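Local coordinates for rhusiopathiae surface protein B (Erysipelothrix rhusiopathiae, PDB 3V10), which probably binds collagen as a cell-wall-anchored surface adhesin, this chain being its collagen-binding region, at residues 267-272 / 306-311. Numbering follows the deposited sequence.
Sequences TRAFDK and VNMFDD
One side-chain amide, that of Asn-307, is used at both its ends: ND2 reaches across to the backbone O of Lys-272, while OD1 turns back to Phe-309 N, two residues on, and closes an Asx turn. The case illustrates how an interdomain connection can be shaped in the DEv-IgG fold of Collagen Hug adhesins. Residues 306-311 link strand 303-306, in a sheet of the second domain, to strand 311-315, which pairs with strands 71-77 and 112-123 of the first, consistent with the latch of the Hug model. Residues 267-272 are the end of strand 260-269 and the turn after it.

With CG anti to the backbone N (chi1 -175°), the Asn-307 amide extends toward that turn. The bond from Asn-307 ND2 to Lys-272 O is 3.0 Å long and fairly straight (154° at the hydrogen); the oxygen lies almost in the amide plane, although ND2 sits well above the plane of the Lys-272 carbonyl. Asn-307 ND2 also donates to Leu-274 O, and Asn-307 OD1 accepts from Phe-309 N at 2.9 Å. Three bonds satisfy a buried amide and should fix its rotation.

The same turn brings the bent aliphatic chain of Lys-272 over one face of the Phe-309 ring, CG to CE roughly parallel to its plane and CD making the CH-pi contact. On one side of CD, Lys-272 CG is 4.0 Å from Phe-309 CD2; on the other, Lys-272 CE is 3.6 Å from Phe-309 CZ. His-178 meets the ring edge-to-face, and Lys-118 NZ, from the first domain, hydrogen-bonds to the backbone O atoms of Asn-307 and Phe-309. At the ring edge, near its plane, Ala-269 CB meets Phe-309 CE2 at 3.8 Å, with the methyl CE of Met-308 4.3 Å from that CB.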
loop_
_atom_site.group_PDB
_atom_site.type_symbol
_atom_site.label_atom_id
_atom_site.label_comp_id
_atom_site.label_asym_id
_atom_site.label_seq_id
_atom_site.Cartn_x
_atom_site.Cartn_y
_atom_site.Cartn_z
ATOM N N THR A 267 -0.629 -5.781 -10.314
ATOM C CA THR A 267 0.770 -6.071 -10.578
ATOM C C THR A 267 1.242 -6.836 -9.350
ATOM O O THR A 267 0.597 -6.797 -8.300
ATOM C CB THR A 267 1.636 -4.813 -10.771
ATOM O OG1 THR A 267 1.704 -4.072 -9.548
ATOM C CG2 THR A 267 1.072 -3.954 -11.891
ATOM N N ARG A 268 2.356 -7.538 -9.491
ATOM C CA ARG A 268 2.897 -8.339 -8.407
ATOM C C ARG A 268 4.361 -8.004 -8.222
ATOM O O ARG A 268 5.136 -8.043 -9.173
ATOM C CB ARG A 268 2.715 -9.821 -8.745
ATOM C CG ARG A 268 3.198 -10.805 -7.697
ATOM C CD ARG A 268 2.552 -12.158 -7.951
ATOM N NE ARG A 268 1.102 -12.046 -7.837
ATOM C CZ ARG A 268 0.229 -12.947 -8.269
ATOM N NH1 ARG A 268 0.645 -14.061 -8.859
ATOM N NH2 ARG A 268 -1.070 -12.721 -8.118
ATOM N N ALA A 269 4.731 -7.656 -6.994
ATOM C CA ALA A 269 6.111 -7.316 -6.686
ATOM C C ALA A 269 6.996 -8.559 -6.725
ATOM O O ALA A 269 6.591 -9.630 -6.274
ATOM C CB ALA A 269 6.187 -6.665 -5.302
ATOM N N PHE A 270 8.194 -8.419 -7.288
ATOM C CA PHE A 270 9.139 -9.526 -7.331
ATOM C C PHE A 270 10.450 -9.075 -6.698
ATOM O O PHE A 270 11.278 -9.906 -6.318
ATOM C CB PHE A 270 9.341 -10.039 -8.763
ATOM C CG PHE A 270 9.924 -9.032 -9.705
ATOM C CD1 PHE A 270 11.276 -8.705 -9.655
ATOM C CD2 PHE A 270 9.122 -8.432 -10.670
ATOM C CE1 PHE A 270 11.819 -7.798 -10.558
ATOM C CE2 PHE A 270 9.655 -7.528 -11.573
ATOM C CZ PHE A 270 11.003 -7.210 -11.522
ATOM N N ASP A 271 10.638 -7.759 -6.593
ATOM C CA ASP A 271 11.818 -7.205 -5.930
ATOM C C ASP A 271 11.283 -6.712 -4.590
ATOM O O ASP A 271 10.731 -5.610 -4.498
ATOM C CB ASP A 271 12.419 -6.020 -6.699
ATOM C CG ASP A 271 13.766 -5.588 -6.135
ATOM O OD1 ASP A 271 13.933 -5.663 -4.903
ATOM O OD2 ASP A 271 14.656 -5.179 -6.912
ATOM N N LYS A 272 11.440 -7.535 -3.558
ATOM C CA LYS A 272 10.957 -7.238 -2.207
ATOM C C LYS A 272 11.540 -6.020 -1.515
ATOM O O LYS A 272 10.955 -5.512 -0.570
ATOM C CB LYS A 272 11.188 -8.471 -1.316
ATOM C CG LYS A 272 10.323 -8.575 -0.079
ATOM C CD LYS A 272 8.901 -8.970 -0.464
ATOM C CE LYS A 272 8.819 -10.157 -1.492
ATOM N NZ LYS A 272 8.939 -9.885 -2.979
ATOM N N VAL A 306 4.326 2.986 -2.241
ATOM C CA VAL A 306 5.477 2.823 -1.366
ATOM C C VAL A 306 5.511 1.365 -0.926
ATOM O O VAL A 306 4.462 0.757 -0.703
ATOM C CB VAL A 306 5.371 3.742 -0.126
ATOM C CG1 VAL A 306 6.523 3.476 0.826
ATOM C CG2 VAL A 306 5.394 5.201 -0.565
ATOM N N ASN A 307 6.715 0.811 -0.829
ATOM C CA ASN A 307 6.915 -0.579 -0.422
ATOM C C ASN A 307 6.010 -0.919 0.753
ATOM O O ASN A 307 6.065 -0.276 1.803
ATOM C CB ASN A 307 8.384 -0.812 -0.048
ATOM C CG ASN A 307 8.685 -2.264 0.263
ATOM O OD1 ASN A 307 8.171 -2.819 1.231
ATOM N ND2 ASN A 307 9.521 -2.890 -0.561
ATOM N N MET A 308 5.189 -1.948 0.573
ATOM C CA MET A 308 4.240 -2.345 1.602
ATOM C C MET A 308 4.584 -3.621 2.371
ATOM O O MET A 308 3.737 -4.161 3.092
ATOM C CB MET A 308 2.841 -2.462 0.976
ATOM C CG MET A 308 2.688 -3.447 -0.198
ATOM S SD MET A 308 3.392 -3.001 -1.844
ATOM C CE MET A 308 4.137 -4.544 -2.208
ATOM N N PHE A 309 5.823 -4.086 2.244
ATOM C CA PHE A 309 6.255 -5.308 2.928
ATOM C C PHE A 309 6.782 -5.082 4.341
ATOM O O PHE A 309 7.515 -4.129 4.602
ATOM C CB PHE A 309 7.347 -6.014 2.113
ATOM C CG PHE A 309 6.847 -6.665 0.849
ATOM C CD1 PHE A 309 6.099 -7.839 0.902
ATOM C CD2 PHE A 309 7.148 -6.120 -0.393
ATOM C CE1 PHE A 309 5.659 -8.466 -0.270
ATOM C CE2 PHE A 309 6.714 -6.736 -1.572
ATOM C CZ PHE A 309 5.969 -7.913 -1.510
ATOM N N ASP A 310 6.405 -5.973 5.252
ATOM C CA ASP A 310 6.891 -5.899 6.621
ATOM C C ASP A 310 8.242 -6.589 6.596
ATOM O O ASP A 310 8.478 -7.467 5.771
ATOM C CB ASP A 310 5.958 -6.660 7.569
ATOM C CG ASP A 310 4.567 -6.077 7.600
ATOM O OD1 ASP A 310 4.419 -4.961 8.131
ATOM O OD2 ASP A 310 3.624 -6.724 7.087
ATOM N N ASP A 311 9.142 -6.181 7.476
ATOM C CA ASP A 311 10.443 -6.826 7.531
ATOM C C ASP A 311 10.954 -6.762 8.955
ATOM O O ASP A 311 10.520 -5.924 9.744
ATOM C CB ASP A 311 11.428 -6.170 6.551
ATOM C CG ASP A 311 11.759 -4.742 6.911
ATOM O OD1 ASP A 311 12.390 -4.523 7.967
ATOM O OD2 ASP A 311 11.396 -3.836 6.133
#